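Local coordinates for protein synaptotagmin-1 (Arabidopsis thaliana, PDB 7AS6) that helps maintain plasma membrane integrity during freezing and osmotic stress, this part of it being the first C2 domain, which probably binds calcium and phospholipids, at residues Ala107-Leu112 with Lys131-Leu136; Lys13-Val18 with Glu57-Phe62. One frame throughout, in Å; residues are numbered along the deposited sequence.

Interaction 1. Residues Ala107-Leu112 with Lys131-Leu136; sequences AFTLEL and KLEVEL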
loop_
_atom_site.group_PDB
_atom_site.type_symbol
_atom_site.label_atom_id
_atom_site.label_comp_id
_atom_site.label_asym_id
_atom_site.label_seq_id
_atom_site.Cartn_x
_atom_site.Cartn_y
_atom_site.Cartn_z
ATOM N N ALA A 107 9.927 -3.303 -7.973
ATOM C CA ALA A 107 9.107 -4.059 -7.048
ATOM C C ALA A 107 9.741 -4.040 -5.667
ATOM O O ALA A 107 10.967 -4.058 -5.541
ATOM C CB ALA A 107 8.945 -5.500 -7.530
ATOM N N PHE A 108 8.895 -3.989 -4.635
ATOM C CA PHE A 108 9.329 -3.980 -3.246
ATOM C C PHE A 108 8.503 -4.982 -2.463
ATOM O O PHE A 108 7.320 -5.190 -2.747
ATOM C CB PHE A 108 9.171 -2.590 -2.594
ATOM C CG PHE A 108 9.845 -1.480 -3.349
ATOM C CD1 PHE A 108 11.149 -1.112 -3.052
ATOM C CD2 PHE A 108 9.176 -0.803 -4.357
ATOM C CE1 PHE A 108 11.781 -0.088 -3.753
ATOM C CE2 PHE A 108 9.800 0.227 -5.061
ATOM C CZ PHE A 108 11.103 0.581 -4.758
ATOM N N THR A 109 9.126 -5.593 -1.461
ATOM C CA THR A 109 8.417 -6.427 -0.493
ATOM C C THR A 109 8.521 -5.771 0.876
ATOM O O THR A 109 9.618 -5.668 1.436
ATOM C CB THR A 109 8.992 -7.837 -0.456
ATOM O OG1 THR A 109 8.877 -8.428 -1.757
ATOM C CG2 THR A 109 8.228 -8.676 0.560
ATOM N N LEU A 110 7.387 -5.332 1.415
ATOM C CA LEU A 110 7.335 -4.681 2.715
ATOM C C LEU A 110 6.792 -5.664 3.736
ATOM O O LEU A 110 5.714 -6.238 3.544
ATOM C CB LEU A 110 6.451 -3.432 2.671
ATOM C CG LEU A 110 6.737 -2.521 1.478
ATOM C CD1 LEU A 110 5.747 -1.363 1.395
ATOM C CD2 LEU A 110 8.160 -2.011 1.578
ATOM N N GLU A 111 7.537 -5.873 4.810
ATOM C CA GLU A 111 7.016 -6.685 5.896
ATOM C C GLU A 111 6.024 -5.845 6.683
ATOM O O GLU A 111 6.285 -4.674 6.970
ATOM C CB GLU A 111 8.150 -7.204 6.782
ATOM C CG GLU A 111 9.041 -8.214 6.045
ATOM C CD GLU A 111 9.906 -9.066 6.969
ATOM O OE1 GLU A 111 9.806 -8.903 8.207
ATOM O OE2 GLU A 111 10.688 -9.899 6.451
ATOM N N LEU A 112 4.866 -6.420 6.984
ATOM C CA LEU A 112 3.845 -5.694 7.725
ATOM C C LEU A 112 4.196 -5.666 9.200
ATOM O O LEU A 112 4.562 -6.694 9.781
ATOM C CB LEU A 112 2.485 -6.340 7.508
ATOM C CG LEU A 112 2.149 -6.298 6.028
ATOM C CD1 LEU A 112 0.953 -7.165 5.752
ATOM C CD2 LEU A 112 1.900 -4.862 5.600
ATOM N N LYS A 131 3.591 -10.313 4.448
ATOM C CA LYS A 131 4.348 -9.443 3.561
ATOM C C LYS A 131 3.388 -8.805 2.576
ATOM O O LYS A 131 2.421 -9.440 2.147
ATOM C CB LYS A 131 5.434 -10.227 2.804
ATOM C CG LYS A 131 6.584 -10.678 3.679
ATOM C CD LYS A 131 7.601 -11.499 2.903
ATOM C CE LYS A 131 8.915 -11.617 3.673
ATOM N NZ LYS A 131 8.712 -12.163 5.041
ATOM N N LEU A 132 3.638 -7.549 2.230
ATOM C CA LEU A 132 2.929 -6.891 1.144
ATOM C C LEU A 132 3.904 -6.663 0.002
ATOM O O LEU A 132 5.024 -6.200 0.233
ATOM C CB LEU A 132 2.346 -5.557 1.588
ATOM C CG LEU A 132 1.448 -4.862 0.571
ATOM C CD1 LEU A 132 0.192 -5.673 0.321
ATOM C CD2 LEU A 132 1.097 -3.441 1.010
ATOM N N GLU A 133 3.489 -6.997 -1.222
ATOM C CA GLU A 133 4.313 -6.792 -2.418
ATOM C C GLU A 133 3.688 -5.714 -3.290
ATOM O O GLU A 133 2.498 -5.789 -3.622
ATOM C CB GLU A 133 4.483 -8.090 -3.208
ATOM C CG GLU A 133 5.097 -9.192 -2.344
ATOM C CD GLU A 133 5.549 -10.407 -3.128
ATOM O OE1 GLU A 133 5.301 -10.458 -4.352
ATOM O OE2 GLU A 133 6.169 -11.312 -2.514
ATOM N N VAL A 134 4.482 -4.694 -3.627
ATOM C CA VAL A 134 4.013 -3.537 -4.378
ATOM C C VAL A 134 5.035 -3.205 -5.465
ATOM O O VAL A 134 6.163 -3.703 -5.464
ATOM C CB VAL A 134 3.780 -2.306 -3.477
ATOM C CG1 VAL A 134 2.947 -2.663 -2.247
ATOM C CG2 VAL A 134 5.100 -1.722 -3.053
ATOM N N GLU A 135 4.630 -2.343 -6.399
ATOM C CA GLU A 135 5.512 -1.828 -7.445
ATOM C C GLU A 135 5.321 -0.332 -7.577
ATOM O O GLU A 135 4.221 0.189 -7.371
ATOM C CB GLU A 135 5.240 -2.416 -8.822
ATOM C CG GLU A 135 5.595 -3.859 -9.028
ATOM C CD GLU A 135 5.242 -4.286 -10.440
ATOM O OE1 GLU A 135 5.149 -3.381 -11.313
ATOM O OE2 GLU A 135 5.027 -5.504 -10.666
ATOM N N LEU A 136 6.387 0.350 -7.950
ATOM C CA LEU A 136 6.329 1.774 -8.214
ATOM C C LEU A 136 6.877 2.034 -9.603
ATOM O O LEU A 136 7.877 1.432 -10.005
ATOM C CB LEU A 136 7.130 2.571 -7.188
ATOM C CG LEU A 136 6.843 2.378 -5.703
ATOM C CD1 LEU A 136 7.693 3.350 -4.910
ATOM C CD2 LEU A 136 5.370 2.562 -5.381
#

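Interaction 2. Residues Lys13-Val18 with Glu57-Phe62; sequences KVVRAV and EWNEEF. With EDO (1,2-ethanediol), chain H; EDO (1,2-ethanediol), chain G.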
loop_
_atom_site.group_PDB
_atom_site.type_symbol
_atom_site.label_atom_id
_atom_site.label_comp_id
_atom_site.label_asym_id
_atom_site.label_seq_id
_atom_site.Cartn_x
_atom_site.Cartn_y
_atom_site.Cartn_z
ATOM N N LYS A 13 1.385 0.043 -7.771
ATOM C CA LYS A 13 0.614 -1.165 -7.971
ATOM C C LYS A 13 0.665 -1.931 -6.665
ATOM O O LYS A 13 1.755 -2.176 -6.131
ATOM C CB LYS A 13 1.162 -2.002 -9.129
ATOM C CG LYS A 13 0.223 -3.143 -9.544
ATOM C CD LYS A 13 0.848 -4.013 -10.627
ATOM C CE LYS A 13 -0.166 -4.412 -11.684
ATOM N NZ LYS A 13 0.533 -5.029 -12.855
ATOM N N VAL A 14 -0.504 -2.261 -6.123
ATOM C CA VAL A 14 -0.587 -3.205 -5.018
ATOM C C VAL A 14 -0.749 -4.589 -5.627
ATOM O O VAL A 14 -1.796 -4.916 -6.200
ATOM C CB VAL A 14 -1.737 -2.874 -4.058
ATOM C CG1 VAL A 14 -1.788 -3.914 -2.934
ATOM C CG2 VAL A 14 -1.542 -1.480 -3.480
ATOM N N VAL A 15 0.268 -5.417 -5.469
ATOM C CA VAL A 15 0.317 -6.694 -6.166
ATOM C C VAL A 15 -0.406 -7.749 -5.352
ATOM O O VAL A 15 -1.452 -8.256 -5.773
ATOM C CB VAL A 15 1.767 -7.119 -6.447
ATOM C CG1 VAL A 15 1.791 -8.465 -7.152
ATOM C CG2 VAL A 15 2.466 -6.056 -7.289
ATOM N N ARG A 16 0.150 -8.094 -4.193
ATOM C CA ARG A 16 -0.430 -9.134 -3.355
ATOM C C ARG A 16 0.064 -8.970 -1.921
ATOM O O ARG A 16 1.015 -8.232 -1.646
ATOM C CB ARG A 16 -0.081 -10.524 -3.898
ATOM C CG ARG A 16 1.403 -10.882 -3.804
ATOM C CD ARG A 16 1.745 -12.156 -4.599
ATOM N NE ARG A 16 2.862 -11.909 -5.513
ATOM C CZ ARG A 16 2.765 -11.829 -6.839
ATOM N NH1 ARG A 16 1.595 -12.002 -7.438
ATOM N NH2 ARG A 16 3.844 -11.580 -7.572
ATOM N N ALA A 17 -0.620 -9.657 -1.007
ATOM C CA ALA A 17 -0.121 -9.907 0.333
ATOM C C ALA A 17 0.039 -11.410 0.498
ATOM O O ALA A 17 -0.678 -12.198 -0.122
ATOM C CB ALA A 17 -1.045 -9.353 1.416
ATOM N N VAL A 18 1.011 -11.797 1.312
ATOM C CA VAL A 18 1.347 -13.198 1.523
ATOM C C VAL A 18 1.484 -13.432 3.012
ATOM O O VAL A 18 2.140 -12.655 3.715
ATOM C CB VAL A 18 2.649 -13.589 0.794
ATOM C CG1 VAL A 18 3.047 -15.006 1.134
ATOM C CG2 VAL A 18 2.464 -13.442 -0.696
ATOM N N GLU A 57 -4.526 -11.515 -3.860
ATOM C CA GLU A 57 -3.903 -11.025 -5.082
ATOM C C GLU A 57 -4.775 -9.908 -5.642
ATOM O O GLU A 57 -5.914 -10.163 -6.044
ATOM C CB GLU A 57 -3.778 -12.165 -6.080
ATOM C CG GLU A 57 -3.037 -11.788 -7.307
ATOM C CD GLU A 57 -1.701 -12.473 -7.367
ATOM O OE1 GLU A 57 -1.488 -13.418 -6.567
ATOM O OE2 GLU A 57 -0.873 -12.070 -8.208
ATOM N N TRP A 58 -4.258 -8.675 -5.652
ATOM C CA TRP A 58 -4.993 -7.503 -6.128
ATOM C C TRP A 58 -4.556 -7.061 -7.521
ATOM O O TRP A 58 -5.378 -6.987 -8.435
ATOM C CB TRP A 58 -4.800 -6.315 -5.183
ATOM C CG TRP A 58 -5.477 -6.416 -3.874
ATOM C CD1 TRP A 58 -6.786 -6.153 -3.614
ATOM C CD2 TRP A 58 -4.874 -6.739 -2.624
ATOM N NE1 TRP A 58 -7.042 -6.317 -2.283
ATOM C CE2 TRP A 58 -5.883 -6.680 -1.649
ATOM C CE3 TRP A 58 -3.580 -7.083 -2.232
ATOM C CZ2 TRP A 58 -5.646 -6.960 -0.312
ATOM C CZ3 TRP A 58 -3.342 -7.357 -0.906
ATOM C CH2 TRP A 58 -4.370 -7.276 0.045
ATOM N N ASN A 59 -3.276 -6.728 -7.682
ATOM C CA ASN A 59 -2.753 -6.129 -8.911
ATOM C C ASN A 59 -3.524 -4.874 -9.276
ATOM O O ASN A 59 -3.917 -4.658 -10.423
ATOM C CB ASN A 59 -2.771 -7.120 -10.055
ATOM C CG ASN A 59 -1.719 -8.150 -9.890
ATOM O OD1 ASN A 59 -0.579 -7.826 -9.559
ATOM N ND2 ASN A 59 -2.095 -9.405 -10.037
ATOM N N GLU A 60 -3.747 -4.040 -8.277
ATOM C CA GLU A 60 -4.569 -2.858 -8.435
ATOM C C GLU A 60 -3.660 -1.645 -8.452
ATOM O O GLU A 60 -2.668 -1.580 -7.712
ATOM C CB GLU A 60 -5.612 -2.798 -7.307
ATOM C CG GLU A 60 -6.846 -3.636 -7.656
ATOM C CD GLU A 60 -7.859 -3.771 -6.501
ATOM O OE1 GLU A 60 -8.043 -2.793 -5.738
ATOM O OE2 GLU A 60 -8.489 -4.854 -6.380
ATOM N N GLU A 61 -3.978 -0.697 -9.316
ATOM C CA GLU A 61 -3.046 0.366 -9.641
ATOM C C GLU A 61 -3.607 1.706 -9.197
ATOM O O GLU A 61 -4.790 1.984 -9.395
ATOM C CB GLU A 61 -2.755 0.398 -11.149
ATOM C CG GLU A 61 -1.495 -0.343 -11.546
ATOM C CD GLU A 61 -0.626 0.471 -12.503
ATOM O OE1 GLU A 61 -1.203 1.185 -13.361
ATOM O OE2 GLU A 61 0.630 0.410 -12.387
ATOM N N PHE A 62 -2.741 2.537 -8.626
ATOM C CA PHE A 62 -3.084 3.874 -8.161
ATOM C C PHE A 62 -2.041 4.879 -8.650
ATOM O O PHE A 62 -0.870 4.534 -8.806
ATOM C CB PHE A 62 -3.148 3.901 -6.650
ATOM C CG PHE A 62 -4.018 2.831 -6.080
ATOM C CD1 PHE A 62 -5.366 3.042 -5.939
ATOM C CD2 PHE A 62 -3.484 1.604 -5.726
ATOM C CE1 PHE A 62 -6.183 2.059 -5.428
ATOM C CE2 PHE A 62 -4.279 0.622 -5.228
ATOM C CZ PHE A 62 -5.644 0.847 -5.079
HETATM C C1 EDO H . -8.371 1.421 -8.131
HETATM O O1 EDO H . -7.714 1.646 -9.384
HETATM C C2 EDO H . -7.987 0.033 -7.621
HETATM O O2 EDO H . -8.832 -0.336 -6.512
HETATM C C1 EDO G . -9.200 -12.807 -5.657
HETATM O O1 EDO G . -8.671 -11.873 -6.628
HETATM C C2 EDO G . -8.172 -13.882 -5.313
HETATM O O2 EDO G . -7.016 -13.262 -4.730
#

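Interaction 1. Residues Ala107-Leu112 with Lys131-Leu136
Phe-108 and Leu-110 pair with Val-134 and Leu-132 through four backbone hydrogen bonds, which join two antiparallel strands whose short axes approach to 4.6 Å at an angle of 156° between their directions. The bonds are nearly straight, from Phe-108 N to Val-134 O (2.9 Å) and back from Val-134 N to Phe-108 O, and likewise in both directions between Leu-110 and Leu-132. Side chains alternate between two unlike faces. On the apolar one, the Phe-108 ring, its CG anti to the carbonyl carbon (chi1 -54°), swings towards Leu-136: its CE2 corner lies 3.7 Å from Leu-136 CG, and the two side chains cross at about a right angle. Phe-108 CB separately touches Val-134 CG2 at 4.2 Å. At the far end of this face, Leu-112 CD2 comes over to Leu-132 CB at 4.1 Å. Leu-95, Phe-76 and Val-78 of the second sheet pack against this row. The other face is polar. Here the methyl CG2 of Thr-109 rests on the aliphatic chain of Lys-131, 3.7 Å from CD, while the Thr-109 hydroxyl lies alongside the stem of Glu-133, whose carboxylate is engaged by Arg-16. Lys-131 runs out beside Glu-111 and bends at its last torsion (chi4 55°), bringing NZ within 3.3 Å of Glu-111 OE2 in a salt bridge whose hydrogen bond is long and weak; NZ also hydrogen-bonds to Tyr-128 OH. One greasy face turned to a second sheet and one charged face turned outward are characteristic of the C2 beta sandwich, in which 106-111 is an outermost strand.

Interaction 2. Residues Lys13-Val18 with Glu57-Phe62
Trp-58 fits against Val-14 and Ala-17 on the inner side of an antiparallel pair in the C2 sandwich, a pair interrupted by a G1 beta bulge, in which Asn-59 and Glu-60 both face Val-14 and the register shifts by one residue. The indole is a broad bump: its CE3 atom lies 3.7 Å from Val-14 CG1, the two side chains side by side, and CZ3 packs against Ala-17, 3.8 Å from CB and close to its backbone N. Val-14 wedges between the two aromatics. Its CG1, opposite the backbone N (chi1 179°), goes to the indole, while CG2 meets the edge of the Phe-62 ring, 3.9 Å from CE2. Val-33 and Ile-35 of the facing sheet pack against this row, and the indole NE1 is held by the carbonyl of Thr-48. On this side too an ethanediol, probably carried over from crystallisation, bridges Glu-60 OE1 and Glu-61 O and touches Phe-62 CE1. Beside the bulge, Val-14 and Glu-60 form a hydrogen-bonded pair with two backbone bonds; Asn-59 adopts a left-handed backbone conformation. At the shift, Val-15 O accepts from both Trp-58 N (2.8 Å) and Asn-59 N (3.1 Å), which come from the same face of its carbonyl plane.

The other side of the sheet is polar. Asn-59 OD1 sits against Val-15 CG1, and the Lys-13 stem crosses that of Glu-61, with CG to CG at 3.8 Å. Val-15 CG1 also lies over the centre of one face of the Arg-16 guanidinium, whose NE is engaged by Glu-133. At the guanidinium edge, near its plane, Arg-16 NH1 makes a salt bridge of 2.6 Å to Glu-57 OE2, with the guanidinium and carboxylate planes turned 52° apart.

Overall arrangement
Interactions 1 and 2 occupy the two flanks of one four-stranded antiparallel sheet, ordered 57-66, 8-18, 131-140, 106-111, and their centres lie 9 Å apart. Along the chain both segments of interaction 2 precede those of interaction 1, yet its inner strand 8-18 neighbours strand 131-140, so the two contacts meet directly. Probable backbone hydrogen bonds join them from Lys-131 N to Val-18 O and from Lys-13 N to Glu-135 O, and Leu-132 packs against both Ala-17 and Trp-58. Residues near the two ends of the C2A chain thus form the two central strands of the sheet, whose apolar side chains face the second sheet, while the cadmium-binding aspartates lie at one end of the sandwich.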